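PDB 3K25: Slr1438 protein from Synechocystis sp., which is of unknown cellular role but has an aldose 1-epimerase-type fold and probably binds carbohydrate, perhaps acting as a sugar isomerase. Local coordinates for residues I45-R50 with A246-L251; F79-K84 with A125-F130; M157-G162 with A270-Y275; L199-P204 with L242-G247. All blocks are in the same frame, centred on the assembly; numbering follows the deposited sequence.

Contact 1: residues I45-R50 with A246-L251; sequences ILYFDR and AGKDYL
Tyr47 and Tyr250 form an edge-to-face (T-shaped) aromatic pair in a surface contact of the beta-sandwich of the aldose 1-epimerase family, where the loop following strand 43-44 meets the end of the connection from strand 239-245 and the start of strand 250-256. The centroids of the two rings lie 4.9 Å apart and their planes are inclined by 52°. One corner of the Tyr250 ring, CD1, stands over the middle of the Tyr47 face, while the CB atoms of Tyr47 and Tyr250 approach to 3.6 Å at the base of the pair. With CG opposite the backbone N (chi1 159°), the Tyr47 ring lies against Asp249 and Tyr250. Its CD2 sits 3.5 Å from Asp249 O, the carbonyl of the residue at the centre of an inverse gamma turn.

Tyr250 also packs edge-to-face with Tyr166, to which Tyr47 is backbone-bonded, so both members of the pair adjoin strand 157-168. Outside the rings, Lys248 crosses Tyr47 at about a right angle, with its methylene CE beside the phenol oxygen. The chain of Lys248 bends at its third torsion (chi3 75°) and carries the ammonium toward Asp49. Asp49 OD1 accepts a bond from Arg52 N, whereas its OD2 makes a long salt bridge of 3.8 Å to Lys248 NZ.

Contact 2: residues F79-K84 with A125-F130; sequences FNHAGK and AFPFAF
A beta-hairpin, strand 78-81 paired with strand 84-87, lays Phe79 and His81 against the loop that runs from helix 120-123 into strand 130-139. The hairpin is closed by His81 N bonding to Lys84 O. The opposing loop is kinked by inverse gamma turns centred on Pro127 and Ala129. No hydrogen bond joins the two segments; ring packing, a proline and one carbonyl at a ring edge make the contact.

His81 and Phe128 reach toward each other from opposite directions and meet edge-to-face, centroids 5.0 Å apart and planes at 57°. The Phe128 atom CZ lies over the imidazole near its rim, 3.6 Å from His81 NE2, and Ala82 CB covers the other face. His81 CG is turned opposite the backbone N (chi1 173°), extending the ring toward Phe128 and Pro127. Pro127 joins at an oblique angle, its CG 4.1 Å from His81 CD2. Cut back to an alanine, His81 is likely to leave the Phe128 edge without the imidazole face it meets and open a gap beside Pro127.

Phe79 serves the deeper end, between the loop and helix 262-265, where it also touches Leu263 and Asn264. Its CZ comes to the rim of the Phe126 ring, 4.1 Å from Phe126 CD1, the side chains crossing at about a right angle. Phe128 CD2 sits over the centre of the Phe126 face, and Phe128 also packs on Met157 and Pro158, joining the hairpin through this loop to strand 157-168. At the edge of its own ring, Phe79 CE1 lies 3.6 Å from Ala125 O, near the ring plane.

Contact 3: residues M157-G162 with A270-Y275; sequences MPFSLG and AWVEPY
Pro158 presses its ring onto the indole of Trp271 where strands 157-159 and 270-272 run antiparallel, their directions 147° apart. Pro158 CB is the bump, 3.3 Å from the centroid of the Trp271 six-membered ring and 10° off its normal, a CH-pi contact over the face. Arg156 adds a cation-pi contact to the same indole. A serine in place of Trp271 would probably strip Pro158 of its flat support and leave Arg156 without an aromatic partner.

On the other face of the sheet, Val272 CG2 fits between Met157, present as selenomethionine, and Phe159. The Met157 chain bends at chi3 (76°) to bring CE within 3.5 Å of Val272 CG2, and Phe159 CE1 touches that methyl at 3.6 Å. Ala270 CB makes an off-centre CH-pi contact with the Phe159 ring, 4.1 Å from its centroid.

Two backbone hydrogen bonds in each of the pairs Met157-Val272 and Phe159-Ala270 engage their N and O atoms, Phe159 N to Ala270 O at 2.8 Å, while Trp271 O bonds to Arg278. Apolar packing thus covers the Met157, Phe159 and Val272 face, whereas the Pro158-Trp271 face pairs a CH-pi contact with the charge of Arg156.

Contact 4: residues L199-P204 with L242-G247; sequences LNLTSP and LWTVAG
Leu201 reaches across to Leu242 at about a right angle, the methyl CD2 of Leu201 lying 3.9 Å from CD2 of Leu242. Leu201 belongs to a type I beta turn from Asn200 to Ser203, closed by Ser203 N to Asn200 O at 3.2 Å, which leads into strand 205-210 of the beta-sandwich; Leu242 lies on its antiparallel neighbour, strand 239-245. Leu201 holds CG opposite its carbonyl carbon (chi1 -61°), sending the isobutyl group from the turn toward the sheet. It also packs on Leu206 and Leu251 of the sheet that carries Leu242 and on Leu177 of the other large sheet, so this leucine of the turn joins the two.

Two residues further along the strand from Leu242, Thr244 brings CG2 to 4.3 Å from Leu201 CD2. The hydroxyl of Thr244 is engaged elsewhere, with Lys172 NZ and weakly with Tyr250 O.

At the other end the contact turns polar and more exposed. Pro204 directs its carbonyl at the backbone where strand 239-245 gives out, continuing the ladder in which Thr244 pairs with Leu206 and Leu242 with Leu208. Val245 CA adds a CH...O contact to the same oxygen, and the Ala246 methyl packs beside it. The bond from Ala246 N to Pro204 O is 2.8 Å long and nearly straight at 172°, although the donor stands 44° above the carbonyl plane.

In the fold
Contact 3 is the buried strand pair, contacts 2 and 4 are partly buried, and contact 1 is a surface contact. Contacts 1, 3 and 4 all reach the same antiparallel sheet. Contacts 1 and 4 share Ala246 and Gly247 and touch through Leu251 with Leu201 and Leu242, their centres about 12 Å apart. Contacts 2 and 3 are also about 12 Å apart between centres, on the other side of the chain's centre from contact 1; there Phe126 and Phe128 pack on Pro158. Chemistry follows place: paired backbone in contact 3, rings without hydrogen bonds in contact 2, a ring pair with a long ion pair in contact 1, leucines and one backbone bond in contact 4.

Contact 1: residues I45-R50 with A246-L251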
# COMPACT_ATOMS: atom_id res chain seq x y z
N ILE A 45 5.88 -11.03 9.07
CA ILE A 45 6.24 -9.63 9.05
C ILE A 45 5.02 -8.77 8.68
O ILE A 45 4.96 -7.60 9.05
CB ILE A 45 7.45 -9.40 8.12
CG1 ILE A 45 7.52 -7.96 7.64
CG2 ILE A 45 7.41 -10.35 6.97
CD1 ILE A 45 8.85 -7.67 6.99
N LEU A 46 4.05 -9.36 7.98
CA LEU A 46 2.82 -8.66 7.61
C LEU A 46 1.63 -9.23 8.36
O LEU A 46 1.64 -10.40 8.74
CB LEU A 46 2.52 -8.79 6.12
CG LEU A 46 3.34 -7.94 5.15
CD1 LEU A 46 2.99 -8.30 3.70
CD2 LEU A 46 3.04 -6.48 5.43
N TYR A 47 0.61 -8.41 8.58
CA TYR A 47 -0.61 -8.85 9.26
C TYR A 47 -1.63 -9.15 8.17
O TYR A 47 -1.65 -8.45 7.15
CB TYR A 47 -1.16 -7.75 10.16
CG TYR A 47 -2.64 -7.90 10.51
CD1 TYR A 47 -3.64 -7.52 9.61
CD2 TYR A 47 -3.02 -8.40 11.76
CE1 TYR A 47 -4.99 -7.62 9.95
CE2 TYR A 47 -4.37 -8.50 12.10
CZ TYR A 47 -5.35 -8.11 11.20
OH TYR A 47 -6.67 -8.21 11.57
N PHE A 48 -2.47 -10.15 8.37
CA PHE A 48 -3.46 -10.48 7.35
C PHE A 48 -4.69 -11.17 7.90
O PHE A 48 -4.60 -12.24 8.49
CB PHE A 48 -2.82 -11.36 6.28
CG PHE A 48 -3.61 -11.41 5.00
CD1 PHE A 48 -3.81 -10.26 4.24
CD2 PHE A 48 -4.14 -12.62 4.54
CE1 PHE A 48 -4.54 -10.30 3.05
CE2 PHE A 48 -4.87 -12.66 3.35
CZ PHE A 48 -5.07 -11.50 2.60
N ASP A 49 -5.85 -10.56 7.68
CA ASP A 49 -7.10 -11.12 8.15
C ASP A 49 -7.64 -12.12 7.12
O ASP A 49 -8.38 -11.75 6.21
CB ASP A 49 -8.12 -10.01 8.37
CG ASP A 49 -9.38 -10.49 9.05
OD1 ASP A 49 -9.76 -11.66 8.80
OD2 ASP A 49 -9.98 -9.70 9.82
N ARG A 50 -7.28 -13.39 7.30
CA ARG A 50 -7.68 -14.48 6.40
C ARG A 50 -9.18 -14.70 6.28
O ARG A 50 -9.71 -14.83 5.18
CB ARG A 50 -7.00 -15.78 6.82
CG ARG A 50 -5.49 -15.77 6.68
CD ARG A 50 -4.88 -17.08 7.12
NE ARG A 50 -3.43 -17.06 6.99
CZ ARG A 50 -2.62 -18.00 7.46
NH1 ARG A 50 -3.13 -19.04 8.11
NH2 ARG A 50 -1.31 -17.89 7.30
N ALA A 246 -6.99 -0.24 18.39
CA ALA A 246 -6.97 -1.09 19.57
C ALA A 246 -7.48 -2.48 19.20
O ALA A 246 -8.51 -2.61 18.54
CB ALA A 246 -7.85 -0.47 20.66
N GLY A 247 -6.75 -3.51 19.62
CA GLY A 247 -7.17 -4.87 19.31
C GLY A 247 -6.43 -5.52 18.15
O GLY A 247 -5.60 -6.40 18.37
N LYS A 248 -6.74 -5.10 16.93
CA LYS A 248 -6.09 -5.67 15.75
C LYS A 248 -4.57 -5.44 15.82
O LYS A 248 -4.11 -4.32 16.00
CB LYS A 248 -6.69 -5.05 14.49
CG LYS A 248 -8.23 -5.09 14.50
CD LYS A 248 -8.87 -4.91 13.12
CE LYS A 248 -8.75 -6.18 12.25
NZ LYS A 248 -9.42 -6.07 10.92
N ASP A 249 -3.81 -6.52 15.68
CA ASP A 249 -2.36 -6.46 15.78
C ASP A 249 -1.56 -6.06 14.53
O ASP A 249 -0.83 -6.87 13.96
CB ASP A 249 -1.82 -7.80 16.32
CG ASP A 249 -2.30 -8.09 17.73
OD1 ASP A 249 -2.08 -7.25 18.63
OD2 ASP A 249 -2.91 -9.16 17.95
N TYR A 250 -1.70 -4.80 14.13
CA TYR A 250 -0.97 -4.29 12.97
C TYR A 250 -0.69 -2.80 13.08
O TYR A 250 -1.44 -2.05 13.72
CB TYR A 250 -1.75 -4.56 11.67
CG TYR A 250 -3.07 -3.81 11.52
CD1 TYR A 250 -4.29 -4.46 11.72
CD2 TYR A 250 -3.09 -2.47 11.14
CE1 TYR A 250 -5.50 -3.79 11.52
CE2 TYR A 250 -4.30 -1.79 10.94
CZ TYR A 250 -5.50 -2.46 11.13
OH TYR A 250 -6.69 -1.81 10.89
N LEU A 251 0.39 -2.37 12.45
CA LEU A 251 0.76 -0.96 12.45
C LEU A 251 1.10 -0.59 11.01
O LEU A 251 2.04 -1.12 10.43
CB LEU A 251 1.97 -0.72 13.35
CG LEU A 251 2.50 0.72 13.41
CD1 LEU A 251 1.42 1.65 13.93
CD2 LEU A 251 3.72 0.78 14.31

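Contact 2: residues F79-K84 with A125-F130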
# COMPACT_ATOMS: atom_id res chain seq x y z
N PHE A 79 -14.70 14.48 -8.06
CA PHE A 79 -13.80 15.53 -8.51
C PHE A 79 -14.20 15.88 -9.93
O PHE A 79 -14.62 15.02 -10.70
CB PHE A 79 -12.33 15.07 -8.50
CG PHE A 79 -11.98 14.10 -9.58
CD1 PHE A 79 -12.41 12.77 -9.51
CD2 PHE A 79 -11.22 14.50 -10.68
CE1 PHE A 79 -12.08 11.86 -10.50
CE2 PHE A 79 -10.89 13.59 -11.68
CZ PHE A 79 -11.32 12.27 -11.59
N ASN A 80 -14.09 17.16 -10.25
CA ASN A 80 -14.44 17.62 -11.58
C ASN A 80 -13.20 17.69 -12.43
O ASN A 80 -12.12 18.01 -11.94
CB ASN A 80 -15.09 19.01 -11.51
CG ASN A 80 -16.51 18.97 -10.97
OD1 ASN A 80 -16.93 17.97 -10.36
ND2 ASN A 80 -17.25 20.05 -11.18
N HIS A 81 -13.34 17.37 -13.71
CA HIS A 81 -12.23 17.46 -14.65
C HIS A 81 -12.80 17.89 -15.98
O HIS A 81 -13.69 17.25 -16.53
CB HIS A 81 -11.51 16.12 -14.82
CG HIS A 81 -10.47 16.16 -15.90
ND1 HIS A 81 -9.31 16.89 -15.80
CD2 HIS A 81 -10.44 15.59 -17.13
CE1 HIS A 81 -8.61 16.79 -16.91
NE2 HIS A 81 -9.28 16.00 -17.74
N ALA A 82 -12.29 19.00 -16.50
CA ALA A 82 -12.75 19.52 -17.78
C ALA A 82 -14.28 19.64 -17.78
O ALA A 82 -14.95 19.09 -18.66
CB ALA A 82 -12.29 18.62 -18.91
N GLY A 83 -14.81 20.36 -16.79
CA GLY A 83 -16.24 20.55 -16.70
C GLY A 83 -16.99 19.35 -16.14
O GLY A 83 -17.78 19.48 -15.20
N LYS A 84 -16.73 18.18 -16.70
CA LYS A 84 -17.39 16.95 -16.27
C LYS A 84 -17.06 16.56 -14.83
O LYS A 84 -16.03 16.96 -14.28
CB LYS A 84 -17.02 15.79 -17.22
CG LYS A 84 -17.34 16.03 -18.69
CD LYS A 84 -18.84 16.22 -18.92
CE LYS A 84 -19.17 16.45 -20.40
NZ LYS A 84 -18.57 17.70 -20.95
N ALA A 125 -14.81 6.50 -14.23
CA ALA A 125 -14.57 7.12 -12.93
C ALA A 125 -13.25 7.90 -12.91
O ALA A 125 -12.98 8.68 -11.98
CB ALA A 125 -14.54 6.04 -11.84
N PHE A 126 -12.44 7.70 -13.95
CA PHE A 126 -11.13 8.32 -14.08
C PHE A 126 -10.79 8.29 -15.57
O PHE A 126 -10.20 7.32 -16.06
CB PHE A 126 -10.13 7.48 -13.27
CG PHE A 126 -8.76 8.09 -13.16
CD1 PHE A 126 -8.59 9.32 -12.51
CD2 PHE A 126 -7.65 7.44 -13.70
CE1 PHE A 126 -7.31 9.89 -12.39
CE2 PHE A 126 -6.37 8.00 -13.59
CZ PHE A 126 -6.19 9.23 -12.94
N PRO A 127 -11.16 9.36 -16.31
CA PRO A 127 -10.94 9.52 -17.75
C PRO A 127 -9.50 9.60 -18.25
O PRO A 127 -9.16 10.53 -18.98
CB PRO A 127 -11.72 10.79 -18.06
CG PRO A 127 -11.44 11.62 -16.85
CD PRO A 127 -11.65 10.63 -15.73
N PHE A 128 -8.66 8.64 -17.88
CA PHE A 128 -7.28 8.65 -18.34
C PHE A 128 -6.83 7.24 -18.70
O PHE A 128 -7.04 6.30 -17.93
CB PHE A 128 -6.36 9.25 -17.28
CG PHE A 128 -6.74 10.64 -16.89
CD1 PHE A 128 -6.31 11.73 -17.65
CD2 PHE A 128 -7.53 10.87 -15.77
CE1 PHE A 128 -6.67 13.03 -17.30
CE2 PHE A 128 -7.89 12.17 -15.41
CZ PHE A 128 -7.46 13.25 -16.18
N ALA A 129 -6.21 7.10 -19.86
CA ALA A 129 -5.74 5.81 -20.35
C ALA A 129 -4.48 5.35 -19.64
O ALA A 129 -3.40 5.25 -20.25
CB ALA A 129 -5.49 5.90 -21.86
N PHE A 130 -4.61 5.04 -18.36
CA PHE A 130 -3.46 4.61 -17.56
C PHE A 130 -3.05 3.16 -17.75
O PHE A 130 -3.84 2.31 -18.15
CB PHE A 130 -3.75 4.84 -16.06
CG PHE A 130 -4.59 3.76 -15.43
CD1 PHE A 130 -3.99 2.59 -14.97
CD2 PHE A 130 -5.97 3.89 -15.36
CE1 PHE A 130 -4.77 1.54 -14.45
CE2 PHE A 130 -6.76 2.87 -14.84
CZ PHE A 130 -6.16 1.69 -14.39

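Contact 3: residues M157-G162 with A270-Y275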
# COMPACT_ATOMS: atom_id res chain seq x y z
N MSE A 157 -2.22 13.37 -17.13
CA MSE A 157 -2.96 12.54 -16.19
C MSE A 157 -2.57 12.84 -14.76
O MSE A 157 -1.43 12.63 -14.35
CB MSE A 157 -2.70 11.07 -16.50
CG MSE A 157 -3.40 10.10 -15.58
SE MSE A 157 -2.92 8.26 -15.97
CE MSE A 157 -1.15 8.27 -15.16
N PRO A 158 -3.51 13.37 -13.97
CA PRO A 158 -3.17 13.67 -12.59
C PRO A 158 -3.40 12.37 -11.83
O PRO A 158 -4.23 11.56 -12.25
CB PRO A 158 -4.16 14.76 -12.22
CG PRO A 158 -5.39 14.33 -12.95
CD PRO A 158 -4.86 13.88 -14.30
N PHE A 159 -2.68 12.15 -10.74
CA PHE A 159 -2.89 10.93 -9.98
C PHE A 159 -2.17 10.91 -8.64
O PHE A 159 -1.33 11.76 -8.34
CB PHE A 159 -2.42 9.70 -10.78
CG PHE A 159 -0.94 9.47 -10.70
CD1 PHE A 159 -0.06 10.18 -11.52
CD2 PHE A 159 -0.42 8.59 -9.74
CE1 PHE A 159 1.33 10.02 -11.39
CE2 PHE A 159 0.97 8.42 -9.60
CZ PHE A 159 1.85 9.14 -10.42
N SER A 160 -2.54 9.93 -7.84
CA SER A 160 -1.94 9.69 -6.54
C SER A 160 -1.73 8.19 -6.47
O SER A 160 -2.55 7.41 -6.98
CB SER A 160 -2.86 10.15 -5.41
OG SER A 160 -2.46 11.42 -4.93
N LEU A 161 -0.63 7.79 -5.85
CA LEU A 161 -0.31 6.38 -5.69
C LEU A 161 0.15 6.13 -4.27
O LEU A 161 0.94 6.90 -3.72
CB LEU A 161 0.78 5.96 -6.69
CG LEU A 161 1.25 4.51 -6.53
CD1 LEU A 161 0.04 3.56 -6.53
CD2 LEU A 161 2.22 4.14 -7.64
N GLY A 162 -0.35 5.06 -3.66
CA GLY A 162 0.05 4.76 -2.30
C GLY A 162 0.09 3.28 -1.97
O GLY A 162 -0.59 2.45 -2.60
N ALA A 270 0.42 14.47 -8.58
CA ALA A 270 1.40 14.09 -9.59
C ALA A 270 0.78 13.95 -10.97
O ALA A 270 -0.42 13.68 -11.11
CB ALA A 270 2.09 12.77 -9.18
N TRP A 271 1.61 14.11 -12.00
CA TRP A 271 1.13 14.02 -13.37
C TRP A 271 2.02 13.17 -14.26
O TRP A 271 3.20 12.96 -13.96
CB TRP A 271 1.03 15.42 -14.00
CG TRP A 271 0.09 16.38 -13.31
CD1 TRP A 271 0.34 17.11 -12.18
CD2 TRP A 271 -1.26 16.69 -13.70
NE1 TRP A 271 -0.77 17.86 -11.85
CE2 TRP A 271 -1.76 17.62 -12.76
CE3 TRP A 271 -2.09 16.28 -14.75
CZ2 TRP A 271 -3.05 18.14 -12.84
CZ3 TRP A 271 -3.37 16.79 -14.83
CH2 TRP A 271 -3.84 17.71 -13.88
N VAL A 272 1.43 12.67 -15.34
CA VAL A 272 2.12 11.86 -16.34
C VAL A 272 1.72 12.43 -17.70
O VAL A 272 0.54 12.38 -18.09
CB VAL A 272 1.71 10.36 -16.30
CG1 VAL A 272 2.47 9.60 -17.39
CG2 VAL A 272 2.01 9.75 -14.93
N GLU A 273 2.68 12.97 -18.43
CA GLU A 273 2.40 13.55 -19.73
C GLU A 273 1.89 12.48 -20.69
O GLU A 273 2.16 11.29 -20.53
CB GLU A 273 3.66 14.19 -20.29
CG GLU A 273 4.32 15.18 -19.35
CD GLU A 273 3.34 16.15 -18.73
OE1 GLU A 273 2.45 16.66 -19.46
OE2 GLU A 273 3.46 16.42 -17.51
N PRO A 274 1.13 12.91 -21.72
CA PRO A 274 0.56 12.02 -22.73
C PRO A 274 1.58 11.07 -23.33
O PRO A 274 2.72 11.46 -23.57
CB PRO A 274 0.03 12.99 -23.78
CG PRO A 274 -0.28 14.22 -23.00
CD PRO A 274 0.89 14.32 -22.05
N TYR A 275 1.16 9.83 -23.59
CA TYR A 275 2.03 8.83 -24.19
C TYR A 275 3.40 8.81 -23.52
O TYR A 275 4.44 8.71 -24.17
CB TYR A 275 2.17 9.11 -25.69
CG TYR A 275 0.83 9.16 -26.40
CD1 TYR A 275 0.12 7.99 -26.65
CD2 TYR A 275 0.25 10.37 -26.76
CE1 TYR A 275 -1.14 8.03 -27.24
CE2 TYR A 275 -1.01 10.42 -27.35
CZ TYR A 275 -1.70 9.24 -27.59
OH TYR A 275 -2.95 9.26 -28.16

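Contact 4: residues L199-P204 with L242-G247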
# COMPACT_ATOMS: atom_id res chain seq x y z
N LEU A 199 4.78 8.30 20.27
CA LEU A 199 3.33 8.35 20.34
C LEU A 199 2.78 7.09 20.98
O LEU A 199 3.45 6.05 20.97
CB LEU A 199 2.76 8.49 18.92
CG LEU A 199 1.60 9.46 18.72
CD1 LEU A 199 1.14 9.38 17.27
CD2 LEU A 199 0.47 9.15 19.69
N ASN A 200 1.57 7.18 21.53
CA ASN A 200 0.94 6.02 22.16
C ASN A 200 0.17 5.22 21.12
O ASN A 200 -0.98 5.54 20.79
CB ASN A 200 -0.01 6.46 23.28
CG ASN A 200 -0.66 5.28 23.98
OD1 ASN A 200 0.02 4.39 24.50
ND2 ASN A 200 -1.99 5.26 24.01
N LEU A 201 0.81 4.18 20.60
CA LEU A 201 0.22 3.31 19.59
C LEU A 201 -0.77 2.34 20.23
O LEU A 201 -1.34 1.48 19.56
CB LEU A 201 1.31 2.55 18.84
CG LEU A 201 2.31 3.45 18.09
CD1 LEU A 201 3.50 2.64 17.63
CD2 LEU A 201 1.61 4.11 16.91
N THR A 202 -0.96 2.49 21.53
CA THR A 202 -1.89 1.65 22.27
C THR A 202 -3.26 2.34 22.29
O THR A 202 -4.27 1.74 22.67
CB THR A 202 -1.38 1.42 23.73
OG1 THR A 202 -0.21 0.60 23.71
CG2 THR A 202 -2.45 0.74 24.57
N SER A 203 -3.29 3.60 21.87
CA SER A 203 -4.53 4.37 21.83
C SER A 203 -5.62 3.62 21.06
O SER A 203 -5.32 2.76 20.24
CB SER A 203 -4.29 5.73 21.16
OG SER A 203 -5.52 6.33 20.77
N PRO A 204 -6.90 3.94 21.32
CA PRO A 204 -8.01 3.28 20.64
C PRO A 204 -7.88 3.29 19.12
O PRO A 204 -8.18 2.30 18.46
CB PRO A 204 -9.22 4.06 21.13
CG PRO A 204 -8.83 4.44 22.51
CD PRO A 204 -7.40 4.90 22.32
N LEU A 242 0.03 6.82 9.13
CA LEU A 242 0.12 5.80 10.18
C LEU A 242 -1.27 5.40 10.65
O LEU A 242 -2.01 6.22 11.16
CB LEU A 242 0.96 6.33 11.33
CG LEU A 242 1.31 5.24 12.34
CD1 LEU A 242 2.72 5.45 12.87
CD2 LEU A 242 0.26 5.23 13.45
N TRP A 243 -1.62 4.13 10.46
CA TRP A 243 -2.93 3.57 10.81
C TRP A 243 -2.78 2.45 11.84
O TRP A 243 -1.88 1.61 11.74
CB TRP A 243 -3.57 3.02 9.53
CG TRP A 243 -4.90 2.25 9.62
CD1 TRP A 243 -5.27 1.15 8.87
CD2 TRP A 243 -6.06 2.61 10.38
NE1 TRP A 243 -6.58 0.81 9.11
CE2 TRP A 243 -7.09 1.69 10.03
CE3 TRP A 243 -6.34 3.62 11.31
CZ2 TRP A 243 -8.37 1.76 10.58
CZ3 TRP A 243 -7.61 3.68 11.85
CH2 TRP A 243 -8.61 2.75 11.48
N THR A 244 -3.65 2.45 12.84
CA THR A 244 -3.61 1.42 13.87
C THR A 244 -4.82 1.54 14.78
O THR A 244 -5.31 2.64 15.04
CB THR A 244 -2.32 1.52 14.72
OG1 THR A 244 -2.36 0.56 15.78
CG2 THR A 244 -2.17 2.91 15.31
N VAL A 245 -5.33 0.40 15.24
CA VAL A 245 -6.50 0.40 16.12
C VAL A 245 -6.36 -0.59 17.27
O VAL A 245 -5.70 -1.63 17.15
CB VAL A 245 -7.80 0.06 15.35
CG1 VAL A 245 -7.96 0.97 14.15
CG2 VAL A 245 -7.79 -1.40 14.93
N ALA A 246 -6.99 -0.24 18.39
CA ALA A 246 -6.97 -1.09 19.57
C ALA A 246 -7.48 -2.48 19.20
O ALA A 246 -8.51 -2.61 18.54
CB ALA A 246 -7.85 -0.47 20.66
N GLY A 247 -6.75 -3.51 19.62
CA GLY A 247 -7.17 -4.87 19.31
C GLY A 247 -6.43 -5.52 18.15
O GLY A 247 -5.60 -6.40 18.37